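GH62 arabinofuranosidase (Podospora anserina, PDB 4N4B) removes terminal alpha-L-arabinofuranosyl groups from alpha-L-arabinosides and probably acts on the arabinose side groups of plant xylan. Local coordinates at residues A[26-31]-A[328-333]; A[277-282]-A[307-312]; A[174-179]-A[186-191]; A[149-154]-A[200-205]. All coordinates share one frame; numbering follows the deposited sequence.

Interaction 1 of 4, residues A[26-31]-A[328-333]; sequences WQWTST and GFIAHN
Trp28, His332 and Ile330 bury most surface where the short strand 28-30 runs antiparallel to strand 328-332. Ile330 lies over one face of the Trp28 indole, with CD1 3.8 Å from the centroid of its six-membered ring. Its CG1 sits between the backbone N and the carbonyl carbon (chi1 49°), a rotamer that swings the methyl end over the ring. Trp28 CZ3 meets His332 CB at 3.8 Å. The imidazole turns to Trp26, on whose six-membered ring it forms an offset stack, with centroids 4.2 Å apart and planes at 22°. Gln27 O lies at the edge of the imidazole and takes a weak bond from His332 ND1, at 3.4 Å, beside a shorter one from Asn333 N. On the side where Thr29 and Ala331 point, Asn333 ND2 gives a nearly straight bond of 2.9 Å to Thr29 OG1, which lies in the plane of the asparagine amide, and a water joins the two side chains. Paired backbone bonds link Thr29 and Ala331. Trp28 NE1 is held by Trp266 O. Strand 28-30 lies between strands 272-274 and 326-332, so residues near the N-terminus and the C-terminal strand complete one propeller sheet, with strand 306-311 beyond 326-332.

Interaction 2 of 4, residues A[277-282]-A[307-312]; sequences DVWTKS and FMYQGM
The Trp279 indole and the Tyr309 phenol reach toward each other from the two segments, their planes 29° apart but displaced, with little ring over ring and six-membered centroids 5.9 Å apart. Thr280 CG2 fills the angle between them. It lies over the centre of one face of the indole, 3.8 Å above the plane, and at the edge of the tyrosine ring, 3.6 Å from Tyr309 OH. The far end of the indole reaches the strand backbone, where Trp279 CZ3 is 3.4 Å from Gly311 C. Gly311 has no side chain, and its backbone is what the indole and Thr280 OG1 touch.

Thr280 divides its work between its branches. With OG1 anti to the backbone N (chi1 -176°), the hydroxyl faces Met312 and accepts a bond of 3.0 Å from Met312 N, while the methyl is left for the rings. A water accepts from Ser282 N and donates to Met312 O, adding a second polar link. The polar atoms of the two rings turn to segment 26-31: Tyr309 OH bonds Ser30 OG and Trp279 NE1 bonds Thr31 O. In the five-bladed beta-propeller of GH62 enzymes, this is the loop between strands 272-274 and 286-288 packing on a blade strand around Gly311 and Met312; Gln310 of that strand lies about 4 Å, side chain to side chain, from His285, a calcium-binding residue of this protein.

Interaction 3 of 4, residues A[174-179]-A[186-191]; sequences SCHLFS and LYRSET
Cys175 and Thr191, Leu177 and Ser189, and Ser179 and Tyr187 form three hydrogen-bonded pairs of an antiparallel hairpin, each joined by two backbone bonds. Tyr187 N lies 2.8 Å from Ser179 O. The return bond from Ser179 N to Tyr187 O is 3.1 Å. Between the pairs, on one face of the sheet, His176, Phe178, Arg188 and Glu190 make the main side-chain contacts. Arg188 CG is anti to the backbone N (chi1 -174°), and the aliphatic part lies over one face of the Phe178 ring, with CG 3.9 Å from the centroid. The chain then bends at chi3 (61°), which carries NH1 back to Glu190 OE1 in a salt bridge of 2.8 Å, approaching from above the carboxylate plane. Arg252 shares Glu190 OE1, so two positive groups grip one oxygen and probably stabilise its charge.

On the opposite face, the hydroxyls find partners beyond the two segments. Ser179 OG is held by Trp163 NE1, Ser189 OG by Tyr146 OH and Ser201 O, and Thr191 OG1 by Asn198 O; Tyr187 OH bonds Asp181. Strands 174-180 and 185-192 are the middle strands of a four-stranded blade, between 164-170, which the Cys170-Cys175 disulfide ties to 174-180, and 204-208; helix 152-157 packs on Ser179 and Tyr187.

Interaction 4 of 4, residues A[149-154]-A[200-205]; sequences GMPKII and MSQPVI
Pro151 and Ile153 press against Pro203 where the start of the short helix 152-157 meets the turn leading into strand 204-208, the outermost strand of a beta-propeller blade. Pro151 occupies the N-cap position of that helix. The two proline rings cross at about a right angle, and the bump made by Pro203 CD fits against the side of Pro151, 3.5 Å from its CB and 3.6 Å from its CG. Pro203 CG projects further, into the hollow bounded by Pro151, Ile153 and Ile154. There it meets Ile153 CG2 at 3.8 Å and, less closely, Ile154 CD1.

Ile153 and Pro203 lie alongside one another, pointing opposite ways, with Ile153 CG2 3.4 Å from Pro203 O, and the isoleucine carries the apolar patch on to the strand. Its CG1 is anti to the backbone N (chi1 -163°), and the chain continues extended, so that Ile153 CD1 reaches Ile205 CG1 at 4.0 Å. Trp163 and Tyr146 also pack on Pro151, and Tyr187 on Ile154.

Gln202 lies at the solvent-facing margin. Its chain bends at chi2 (-64°) and brings the amide back toward the helix start, with OE1 3.3 Å from Pro151 CB. Polar contact between the segments runs through water. One water accepts from Gln202 NE2 and donates to Gly149 O. Two others each donate to Gln202 OE1, and they accept from the first-turn amides: one from Lys152 N, at 2.9 Å, the other from Ile153 N.

How the interactions relate
The four contacts form two pairs on opposite sides of the chain's centre. Interactions 1 and 2 share the sheet holding strands 306-311 and 326-332 and touch through Ser30 and Tyr309; interactions 3 and 4 share another blade and touch where Ser189 and Glu190 meet Ser201. Interactions 2 and 3 are the more buried, 1 and 4 the more peripheral. Interactions 1 and 3 both pair strands through backbone bonds, 1 joining distant chain ends and adding an aromatic cluster, 3 a local hairpin with a salt bridge beside its ring packing. Interactions 2 and 4 instead set loops or a helix start against a blade, by aromatic packing with one direct bond in 2, and by proline and isoleucine with water-mediated links in 4.

Interaction 1 of 4, residues A[26-31]-A[328-333]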
loop_
_atom_site.group_PDB
_atom_site.type_symbol
_atom_site.label_atom_id
_atom_site.label_comp_id
_atom_site.label_asym_id
_atom_site.label_seq_id
_atom_site.Cartn_x
_atom_site.Cartn_y
_atom_site.Cartn_z
ATOM N N TRP A 26 19.944 -1.480 -1.747
ATOM C CA TRP A 26 19.091 -2.195 -0.807
ATOM C C TRP A 26 19.250 -3.710 -0.997
ATOM O O TRP A 26 19.353 -4.186 -2.109
ATOM C CB TRP A 26 17.583 -1.842 -1.119
ATOM C CG TRP A 26 17.265 -0.412 -0.724
ATOM C CD1 TRP A 26 17.753 0.698 -1.330
ATOM C CD2 TRP A 26 16.593 0.005 0.454
ATOM N NE1 TRP A 26 17.349 1.801 -0.632
ATOM C CE2 TRP A 26 16.660 1.434 0.463
ATOM C CE3 TRP A 26 15.934 -0.652 1.481
ATOM C CZ2 TRP A 26 16.098 2.186 1.484
ATOM C CZ3 TRP A 26 15.342 0.091 2.462
ATOM C CH2 TRP A 26 15.499 1.523 2.498
ATOM N N GLN A 27 19.162 -4.402 0.133
ATOM C CA GLN A 27 19.203 -5.871 0.179
ATOM C C GLN A 27 18.195 -6.378 1.166
ATOM O O GLN A 27 18.017 -5.792 2.243
ATOM C CB GLN A 27 20.602 -6.391 0.563
ATOM C CG GLN A 27 21.776 -5.856 -0.282
ATOM C CD GLN A 27 21.791 -6.243 -1.750
ATOM O OE1 GLN A 27 22.337 -5.557 -2.633
ATOM N NE2 GLN A 27 21.143 -7.310 -2.021
ATOM N N TRP A 28 17.555 -7.504 0.837
ATOM C CA TRP A 28 16.448 -8.093 1.596
ATOM C C TRP A 28 16.539 -9.573 1.792
ATOM O O TRP A 28 17.082 -10.261 0.938
ATOM C CB TRP A 28 15.155 -7.780 0.889
ATOM C CG TRP A 28 14.835 -6.385 0.581
ATOM C CD1 TRP A 28 15.136 -5.761 -0.586
ATOM C CD2 TRP A 28 14.097 -5.445 1.375
ATOM N NE1 TRP A 28 14.698 -4.446 -0.551
ATOM C CE2 TRP A 28 13.989 -4.262 0.614
ATOM C CE3 TRP A 28 13.465 -5.520 2.644
ATOM C CZ2 TRP A 28 13.319 -3.145 1.117
ATOM C CZ3 TRP A 28 12.768 -4.431 3.105
ATOM C CH2 TRP A 28 12.753 -3.254 2.332
ATOM N N THR A 29 15.942 -10.039 2.856
ATOM C CA THR A 29 15.658 -11.462 3.077
ATOM C C THR A 29 14.140 -11.620 3.090
ATOM O O THR A 29 13.435 -10.884 3.851
ATOM C CB THR A 29 16.192 -11.860 4.461
ATOM O OG1 THR A 29 17.622 -11.988 4.335
ATOM C CG2 THR A 29 15.577 -13.192 4.957
ATOM N N SER A 30 13.597 -12.590 2.359
ATOM C CA SER A 30 12.147 -12.886 2.319
ATOM C C SER A 30 11.736 -14.147 3.106
ATOM O O SER A 30 12.483 -15.151 3.082
ATOM C CB SER A 30 11.699 -13.051 0.869
ATOM O OG SER A 30 10.318 -13.266 0.807
ATOM N N THR A 31 10.575 -14.074 3.686
ATOM C CA THR A 31 9.862 -15.279 4.166
ATOM C C THR A 31 9.297 -16.069 2.976
ATOM O O THR A 31 9.325 -15.606 1.833
ATOM C CB THR A 31 8.681 -14.888 5.086
ATOM O OG1 THR A 31 7.651 -14.222 4.299
ATOM C CG2 THR A 31 9.115 -13.996 6.235
ATOM N N GLY A 328 3.890 -12.303 1.964
ATOM C CA GLY A 328 5.049 -12.572 2.771
ATOM C C GLY A 328 5.649 -11.281 3.277
ATOM O O GLY A 328 5.081 -10.207 3.139
ATOM N N PHE A 329 6.850 -11.426 3.825
ATOM C CA PHE A 329 7.596 -10.248 4.305
ATOM C C PHE A 329 8.979 -10.266 3.764
ATOM O O PHE A 329 9.633 -11.337 3.732
ATOM C CB PHE A 329 7.731 -10.219 5.870
ATOM C CG PHE A 329 6.430 -10.197 6.645
ATOM C CD1 PHE A 329 5.858 -8.998 6.896
ATOM C CD2 PHE A 329 5.779 -11.315 7.052
ATOM C CE1 PHE A 329 4.703 -8.894 7.685
ATOM C CE2 PHE A 329 4.598 -11.215 7.802
ATOM C CZ PHE A 329 4.107 -9.969 8.060
ATOM N N ILE A 330 9.502 -9.095 3.456
ATOM C CA ILE A 330 10.949 -8.863 3.273
ATOM C C ILE A 330 11.490 -8.026 4.400
ATOM O O ILE A 330 10.821 -7.046 4.826
ATOM C CB ILE A 330 11.338 -8.303 1.896
ATOM C CG1 ILE A 330 10.495 -7.112 1.485
ATOM C CG2 ILE A 330 11.269 -9.461 0.869
ATOM C CD1 ILE A 330 10.866 -6.517 0.152
ATOM N N ALA A 331 12.631 -8.413 4.912
ATOM C CA ALA A 331 13.358 -7.688 5.966
ATOM C C ALA A 331 14.610 -7.116 5.414
ATOM O O ALA A 331 15.373 -7.709 4.682
ATOM C CB ALA A 331 13.623 -8.601 7.175
ATOM N N HIS A 332 14.798 -5.826 5.724
ATOM C CA HIS A 332 15.924 -5.067 5.180
ATOM C C HIS A 332 17.246 -5.481 5.771
ATOM O O HIS A 332 17.376 -5.296 7.002
ATOM C CB HIS A 332 15.634 -3.604 5.379
ATOM C CG HIS A 332 16.643 -2.658 4.864
ATOM N ND1 HIS A 332 17.538 -2.805 3.833
ATOM C CD2 HIS A 332 16.842 -1.395 5.345
ATOM C CE1 HIS A 332 18.264 -1.674 3.719
ATOM N NE2 HIS A 332 17.826 -0.821 4.635
ATOM N N ASN A 333 18.153 -6.019 4.982
ATOM C CA ASN A 333 19.444 -6.597 5.414
ATOM C C ASN A 333 20.524 -5.644 5.684
ATOM O O ASN A 333 21.452 -6.042 6.434
ATOM C CB ASN A 333 19.981 -7.704 4.351
ATOM C CG ASN A 333 19.235 -8.882 4.557
ATOM O OD1 ASN A 333 18.663 -9.096 5.677
ATOM N ND2 ASN A 333 19.197 -9.694 3.606
HETATM O O HOH W 1 18.424 -11.939 6.933
#

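Interaction 2 of 4, residues A[277-282]-A[307-312]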
loop_
_atom_site.group_PDB
_atom_site.type_symbol
_atom_site.label_atom_id
_atom_site.label_comp_id
_atom_site.label_asym_id
_atom_site.label_seq_id
_atom_site.Cartn_x
_atom_site.Cartn_y
_atom_site.Cartn_z
ATOM N N ASP A 277 12.384 -21.837 -0.367
ATOM C CA ASP A 277 12.139 -21.820 -1.800
ATOM C C ASP A 277 11.903 -20.412 -2.403
ATOM O O ASP A 277 11.422 -19.548 -1.761
ATOM C CB ASP A 277 11.100 -22.884 -2.127
ATOM C CG ASP A 277 9.824 -22.374 -2.540
ATOM O OD1 ASP A 277 8.924 -22.270 -1.715
ATOM O OD2 ASP A 277 9.651 -22.219 -3.727
ATOM N N VAL A 278 12.334 -20.223 -3.629
ATOM C CA VAL A 278 12.140 -18.957 -4.297
ATOM C C VAL A 278 10.731 -19.009 -4.892
ATOM O O VAL A 278 10.544 -19.404 -5.979
ATOM C CB VAL A 278 13.188 -18.667 -5.367
ATOM C CG1 VAL A 278 12.885 -17.357 -6.040
ATOM C CG2 VAL A 278 14.575 -18.593 -4.731
ATOM N N TRP A 279 9.772 -18.560 -4.118
ATOM C CA TRP A 279 8.367 -18.744 -4.409
ATOM C C TRP A 279 7.709 -17.697 -5.351
ATOM O O TRP A 279 6.685 -17.926 -5.875
ATOM C CB TRP A 279 7.571 -18.920 -3.128
ATOM C CG TRP A 279 7.462 -17.710 -2.232
ATOM C CD1 TRP A 279 8.327 -17.356 -1.251
ATOM C CD2 TRP A 279 6.438 -16.723 -2.230
ATOM N NE1 TRP A 279 7.897 -16.208 -0.637
ATOM C CE2 TRP A 279 6.726 -15.818 -1.209
ATOM C CE3 TRP A 279 5.285 -16.522 -2.977
ATOM C CZ2 TRP A 279 5.911 -14.739 -0.946
ATOM C CZ3 TRP A 279 4.500 -15.455 -2.694
ATOM C CH2 TRP A 279 4.800 -14.600 -1.718
ATOM N N THR A 280 8.398 -16.580 -5.507
ATOM C CA THR A 280 7.954 -15.500 -6.358
ATOM C C THR A 280 9.170 -14.817 -7.004
ATOM O O THR A 280 10.189 -14.788 -6.428
ATOM C CB THR A 280 7.070 -14.493 -5.540
ATOM O OG1 THR A 280 6.572 -13.511 -6.414
ATOM C CG2 THR A 280 7.845 -13.820 -4.418
ATOM N N LYS A 281 8.978 -14.265 -8.194
ATOM C CA LYS A 281 9.914 -13.350 -8.837
ATOM C C LYS A 281 9.371 -11.924 -8.728
ATOM O O LYS A 281 10.201 -11.034 -8.523
ATOM C CB LYS A 281 10.181 -13.692 -10.304
ATOM C CG LYS A 281 11.053 -14.892 -10.376
ATOM C CD LYS A 281 11.421 -15.209 -11.857
ATOM C CE LYS A 281 12.158 -16.542 -11.945
ATOM N NZ LYS A 281 11.769 -17.323 -13.159
ATOM N N SER A 282 8.087 -11.747 -8.805
ATOM C CA SER A 282 7.469 -10.386 -8.575
ATOM C C SER A 282 7.617 -10.057 -7.094
ATOM O O SER A 282 7.287 -10.842 -6.216
ATOM C CB SER A 282 6.041 -10.421 -8.981
ATOM O OG SER A 282 5.932 -10.230 -10.404
ATOM N N PHE A 307 8.793 -5.115 5.239
ATOM C CA PHE A 307 7.837 -4.723 4.175
ATOM C C PHE A 307 6.967 -5.960 3.894
ATOM O O PHE A 307 7.507 -7.024 3.464
ATOM C CB PHE A 307 8.580 -4.247 2.963
ATOM C CG PHE A 307 7.742 -3.746 1.805
ATOM C CD1 PHE A 307 7.243 -2.445 1.780
ATOM C CD2 PHE A 307 7.558 -4.524 0.672
ATOM C CE1 PHE A 307 6.564 -1.946 0.690
ATOM C CE2 PHE A 307 6.870 -4.039 -0.416
ATOM C CZ PHE A 307 6.307 -2.758 -0.428
ATOM N N MET A 308 5.676 -5.935 4.229
ATOM C CA MET A 308 4.766 -6.996 3.850
ATOM C C MET A 308 4.448 -6.791 2.400
ATOM O O MET A 308 4.064 -5.687 2.025
ATOM C CB MET A 308 3.526 -6.953 4.719
ATOM C CG MET A 308 2.787 -8.276 4.686
ATOM S SD MET A 308 1.256 -8.218 5.616
ATOM C CE MET A 308 0.907 -9.918 5.890
ATOM N N TYR A 309 4.553 -7.837 1.585
ATOM C CA TYR A 309 4.360 -7.726 0.132
ATOM C C TYR A 309 3.589 -8.867 -0.390
ATOM O O TYR A 309 3.404 -9.906 0.232
ATOM C CB TYR A 309 5.703 -7.548 -0.553
ATOM C CG TYR A 309 6.453 -8.884 -0.676
ATOM C CD1 TYR A 309 7.133 -9.466 0.384
ATOM C CD2 TYR A 309 6.473 -9.578 -1.881
ATOM C CE1 TYR A 309 7.813 -10.659 0.275
ATOM C CE2 TYR A 309 7.185 -10.756 -2.023
ATOM C CZ TYR A 309 7.832 -11.269 -0.922
ATOM O OH TYR A 309 8.562 -12.476 -1.119
ATOM N N GLN A 310 3.150 -8.726 -1.634
ATOM C CA GLN A 310 2.483 -9.815 -2.368
ATOM C C GLN A 310 3.411 -10.360 -3.459
ATOM O O GLN A 310 4.100 -9.617 -4.160
ATOM C CB GLN A 310 1.158 -9.351 -2.956
ATOM C CG GLN A 310 1.253 -8.314 -4.021
ATOM C CD GLN A 310 -0.097 -7.912 -4.556
ATOM O OE1 GLN A 310 -1.119 -7.955 -3.903
ATOM N NE2 GLN A 310 -0.095 -7.442 -5.824
ATOM N N GLY A 311 3.300 -11.651 -3.558
ATOM C CA GLY A 311 4.005 -12.380 -4.567
ATOM C C GLY A 311 3.156 -13.523 -5.136
ATOM O O GLY A 311 2.150 -13.778 -4.674
ATOM N N MET A 312 3.692 -14.199 -6.126
ATOM C CA MET A 312 3.014 -15.324 -6.732
ATOM C C MET A 312 4.008 -16.225 -7.468
ATOM O O MET A 312 5.034 -15.824 -7.917
ATOM C CB MET A 312 1.910 -14.885 -7.710
ATOM C CG MET A 312 2.422 -14.050 -8.824
ATOM S SD MET A 312 1.182 -13.698 -10.088
ATOM C CE MET A 312 1.631 -15.015 -11.237
HETATM O O HOH W 2 6.313 -13.956 -9.539
#

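Interaction 3 of 4, residues A[174-179]-A[186-191]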
loop_
_atom_site.group_PDB
_atom_site.type_symbol
_atom_site.label_atom_id
_atom_site.label_comp_id
_atom_site.label_asym_id
_atom_site.label_seq_id
_atom_site.Cartn_x
_atom_site.Cartn_y
_atom_site.Cartn_z
ATOM N N SER A 174 -0.952 20.036 6.618
ATOM C CA SER A 174 -1.678 19.664 5.432
ATOM C C SER A 174 -1.698 18.133 5.295
ATOM O O SER A 174 -0.837 17.424 5.725
ATOM C CB SER A 174 -1.073 20.177 4.171
ATOM O OG SER A 174 -1.033 21.651 4.216
ATOM N N CYS A 175 -2.815 17.664 4.694
ATOM C CA CYS A 175 -2.975 16.238 4.359
ATOM C C CYS A 175 -3.072 16.090 2.873
ATOM O O CYS A 175 -3.844 16.781 2.191
ATOM C CB CYS A 175 -4.232 15.686 4.977
ATOM S SG CYS A 175 -4.191 15.577 6.787
ATOM N N HIS A 176 -2.307 15.130 2.365
ATOM C CA HIS A 176 -2.155 14.871 0.919
ATOM C C HIS A 176 -2.701 13.475 0.575
ATOM O O HIS A 176 -2.566 12.535 1.399
ATOM C CB HIS A 176 -0.667 14.894 0.573
ATOM C CG HIS A 176 -0.005 16.215 0.868
ATOM N ND1 HIS A 176 0.478 16.641 2.098
ATOM C CD2 HIS A 176 0.183 17.173 -0.048
ATOM C CE1 HIS A 176 0.948 17.902 1.861
ATOM N NE2 HIS A 176 0.840 18.189 0.591
ATOM N N LEU A 177 -3.307 13.395 -0.564
ATOM C CA LEU A 177 -3.931 12.182 -1.084
ATOM C C LEU A 177 -3.343 11.895 -2.432
ATOM O O LEU A 177 -3.542 12.637 -3.412
ATOM C CB LEU A 177 -5.413 12.322 -1.204
ATOM C CG LEU A 177 -6.273 11.207 -1.874
ATOM C CD1 LEU A 177 -6.038 9.917 -1.104
ATOM C CD2 LEU A 177 -7.700 11.597 -1.969
ATOM N N PHE A 178 -2.618 10.790 -2.496
ATOM C CA PHE A 178 -1.932 10.283 -3.679
ATOM C C PHE A 178 -2.753 9.202 -4.354
ATOM O O PHE A 178 -3.485 8.447 -3.644
ATOM C CB PHE A 178 -0.585 9.747 -3.384
ATOM C CG PHE A 178 0.415 10.769 -2.968
ATOM C CD1 PHE A 178 0.501 11.232 -1.678
ATOM C CD2 PHE A 178 1.346 11.227 -3.918
ATOM C CE1 PHE A 178 1.547 12.161 -1.357
ATOM C CE2 PHE A 178 2.335 12.148 -3.570
ATOM C CZ PHE A 178 2.363 12.644 -2.311
ATOM N N SER A 179 -2.695 9.035 -5.661
ATOM C CA SER A 179 -3.385 7.984 -6.394
ATOM C C SER A 179 -2.761 7.792 -7.725
ATOM O O SER A 179 -1.928 8.620 -8.187
ATOM C CB SER A 179 -4.862 8.300 -6.523
ATOM O OG SER A 179 -5.119 9.461 -7.366
ATOM N N LEU A 186 1.225 9.674 -11.281
ATOM C CA LEU A 186 1.018 9.706 -9.836
ATOM C C LEU A 186 0.399 11.037 -9.521
ATOM O O LEU A 186 1.059 12.077 -9.789
ATOM C CB LEU A 186 2.313 9.522 -9.082
ATOM C CG LEU A 186 2.197 9.478 -7.550
ATOM C CD1 LEU A 186 1.468 8.316 -6.938
ATOM C CD2 LEU A 186 3.566 9.595 -6.900
ATOM N N TYR A 187 -0.827 11.068 -8.952
ATOM C CA TYR A 187 -1.583 12.290 -8.644
ATOM C C TYR A 187 -1.480 12.624 -7.176
ATOM O O TYR A 187 -1.374 11.776 -6.404
ATOM C CB TYR A 187 -3.048 12.110 -9.025
ATOM C CG TYR A 187 -3.263 11.814 -10.472
ATOM C CD1 TYR A 187 -3.248 12.811 -11.414
ATOM C CD2 TYR A 187 -3.478 10.549 -10.893
ATOM C CE1 TYR A 187 -3.392 12.519 -12.757
ATOM C CE2 TYR A 187 -3.620 10.258 -12.234
ATOM C CZ TYR A 187 -3.616 11.258 -13.155
ATOM O OH TYR A 187 -3.759 10.956 -14.482
ATOM N N ARG A 188 -1.503 13.914 -6.842
ATOM C CA ARG A 188 -1.534 14.379 -5.461
ATOM C C ARG A 188 -2.561 15.537 -5.256
ATOM O O ARG A 188 -2.487 16.497 -5.943
ATOM C CB ARG A 188 -0.133 14.811 -5.006
ATOM C CG ARG A 188 -0.050 15.161 -3.542
ATOM C CD ARG A 188 1.297 15.828 -3.198
ATOM N NE ARG A 188 1.497 17.074 -3.941
ATOM C CZ ARG A 188 0.875 18.216 -3.710
ATOM N NH1 ARG A 188 0.071 18.361 -2.692
ATOM N NH2 ARG A 188 1.112 19.221 -4.511
ATOM N N SER A 189 -3.466 15.376 -4.298
ATOM C CA SER A 189 -4.348 16.441 -3.856
ATOM C C SER A 189 -4.003 16.777 -2.419
ATOM O O SER A 189 -3.279 16.039 -1.807
ATOM C CB SER A 189 -5.782 16.001 -3.865
ATOM O OG SER A 189 -6.255 15.820 -5.148
ATOM N N GLU A 190 -4.482 17.925 -1.926
ATOM C CA GLU A 190 -4.236 18.279 -0.522
ATOM C C GLU A 190 -5.450 19.007 0.023
ATOM O O GLU A 190 -6.222 19.627 -0.666
ATOM C CB GLU A 190 -2.915 19.023 -0.348
ATOM C CG GLU A 190 -2.847 20.357 -1.069
ATOM C CD GLU A 190 -1.509 21.047 -0.835
ATOM O OE1 GLU A 190 -0.614 20.895 -1.637
ATOM O OE2 GLU A 190 -1.432 21.729 0.259
ATOM N N THR A 191 -5.419 19.029 1.358
ATOM C CA THR A 191 -6.350 19.851 2.185
ATOM C C THR A 191 -5.647 20.166 3.456
ATOM O O THR A 191 -4.593 19.609 3.790
ATOM C CB THR A 191 -7.637 19.094 2.411
ATOM O OG1 THR A 191 -8.653 20.012 2.884
ATOM C CG2 THR A 191 -7.503 17.894 3.360
#

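Interaction 4 of 4, residues A[149-154]-A[200-205]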
loop_
_atom_site.group_PDB
_atom_site.type_symbol
_atom_site.label_atom_id
_atom_site.label_comp_id
_atom_site.label_asym_id
_atom_site.label_seq_id
_atom_site.Cartn_x
_atom_site.Cartn_y
_atom_site.Cartn_z
ATOM N N GLY A 149 -16.830 13.426 -8.327
ATOM C CA GLY A 149 -16.471 12.322 -9.306
ATOM C C GLY A 149 -14.996 12.442 -9.626
ATOM O O GLY A 149 -14.160 13.174 -9.086
ATOM N N MET A 150 -14.586 11.607 -10.615
ATOM C CA MET A 150 -13.194 11.569 -11.030
ATOM C C MET A 150 -12.705 12.923 -11.486
ATOM O O MET A 150 -13.346 13.543 -12.399
ATOM C CB MET A 150 -13.056 10.532 -12.206
ATOM C CG MET A 150 -11.574 10.490 -12.642
ATOM S SD MET A 150 -11.358 9.422 -14.118
ATOM C CE MET A 150 -11.511 7.873 -13.292
ATOM N N PRO A 151 -11.611 13.442 -10.941
ATOM C CA PRO A 151 -11.035 14.778 -11.399
ATOM C C PRO A 151 -10.777 14.780 -12.896
ATOM O O PRO A 151 -10.349 13.781 -13.461
ATOM C CB PRO A 151 -9.754 14.857 -10.626
ATOM C CG PRO A 151 -10.086 14.181 -9.245
ATOM C CD PRO A 151 -10.951 13.011 -9.678
ATOM N N LYS A 152 -11.024 15.948 -13.497
ATOM C CA LYS A 152 -10.782 16.061 -14.949
ATOM C C LYS A 152 -9.362 15.754 -15.321
ATOM O O LYS A 152 -9.235 15.079 -16.361
ATOM C CB LYS A 152 -11.175 17.476 -15.375
ATOM C CG LYS A 152 -11.076 17.758 -16.870
ATOM C CD LYS A 152 -11.979 16.804 -17.665
ATOM C CE LYS A 152 -12.106 17.191 -19.142
ATOM N NZ LYS A 152 -13.288 16.441 -19.662
ATOM N N ILE A 153 -8.366 16.126 -14.525
ATOM C CA ILE A 153 -6.991 15.843 -14.825
ATOM C C ILE A 153 -6.728 14.336 -14.950
ATOM O O ILE A 153 -5.950 13.857 -15.786
ATOM C CB ILE A 153 -5.997 16.521 -13.952
ATOM C CG1 ILE A 153 -4.607 16.502 -14.568
ATOM C CG2 ILE A 153 -6.017 15.891 -12.552
ATOM C CD1 ILE A 153 -3.644 17.423 -13.838
ATOM N N ILE A 154 -7.413 13.516 -14.124
ATOM C CA ILE A 154 -7.215 12.097 -14.192
ATOM C C ILE A 154 -7.986 11.598 -15.407
ATOM O O ILE A 154 -7.463 10.810 -16.172
ATOM C CB ILE A 154 -7.741 11.444 -12.852
ATOM C CG1 ILE A 154 -6.890 11.948 -11.727
ATOM C CG2 ILE A 154 -7.624 9.914 -12.968
ATOM C CD1 ILE A 154 -7.248 11.372 -10.355
ATOM N N MET A 200 -10.426 18.184 -0.318
ATOM C CA MET A 200 -9.304 17.870 -1.154
ATOM C C MET A 200 -9.313 18.699 -2.476
ATOM O O MET A 200 -10.347 18.674 -3.153
ATOM C CB MET A 200 -9.299 16.329 -1.506
ATOM C CG MET A 200 -8.731 15.496 -0.304
ATOM S SD MET A 200 -7.072 15.762 -0.013
ATOM C CE MET A 200 -6.902 14.643 1.409
ATOM N N SER A 201 -8.147 19.231 -2.784
ATOM C CA SER A 201 -7.983 20.009 -4.020
ATOM C C SER A 201 -8.168 19.096 -5.240
ATOM O O SER A 201 -8.028 17.829 -5.172
ATOM C CB SER A 201 -6.593 20.628 -3.993
ATOM O OG SER A 201 -5.606 19.592 -4.018
ATOM N N GLN A 202 -8.364 19.671 -6.413
ATOM C CA GLN A 202 -8.183 18.933 -7.650
ATOM C C GLN A 202 -6.660 18.582 -7.727
ATOM O O GLN A 202 -5.753 19.340 -7.352
ATOM C CB GLN A 202 -8.586 19.808 -8.844
ATOM C CG GLN A 202 -10.111 19.934 -8.931
ATOM C CD GLN A 202 -10.829 18.622 -9.203
ATOM O OE1 GLN A 202 -10.639 18.010 -10.247
ATOM N NE2 GLN A 202 -11.638 18.128 -8.256
ATOM N N PRO A 203 -6.323 17.320 -8.049
ATOM C CA PRO A 203 -4.956 16.855 -7.992
ATOM C C PRO A 203 -4.092 17.543 -9.054
ATOM O O PRO A 203 -4.572 17.884 -10.137
ATOM C CB PRO A 203 -5.055 15.344 -8.264
ATOM C CG PRO A 203 -6.341 15.135 -8.836
ATOM C CD PRO A 203 -7.287 16.334 -8.588
ATOM N N VAL A 204 -2.820 17.547 -8.727
ATOM C CA VAL A 204 -1.748 17.829 -9.657
ATOM C C VAL A 204 -1.090 16.534 -10.006
ATOM O O VAL A 204 -1.257 15.493 -9.294
ATOM C CB VAL A 204 -0.726 18.791 -9.096
ATOM C CG1 VAL A 204 -1.396 20.173 -8.816
ATOM C CG2 VAL A 204 0.011 18.290 -7.925
ATOM N N ILE A 205 -0.399 16.448 -11.099
ATOM C CA ILE A 205 0.512 15.347 -11.402
ATOM C C ILE A 205 1.760 15.511 -10.636
ATOM O O ILE A 205 2.592 16.415 -10.861
ATOM C CB ILE A 205 0.769 15.202 -12.927
ATOM C CG1 ILE A 205 -0.540 14.936 -13.611
ATOM C CG2 ILE A 205 1.795 14.130 -13.230
ATOM C CD1 ILE A 205 -0.496 15.044 -15.144
HETATM O O HOH W 3 -13.657 15.813 -8.724
HETATM O O HOH W 4 -12.566 17.949 -12.165
HETATM O O HOH W 5 -8.734 17.999 -12.266
#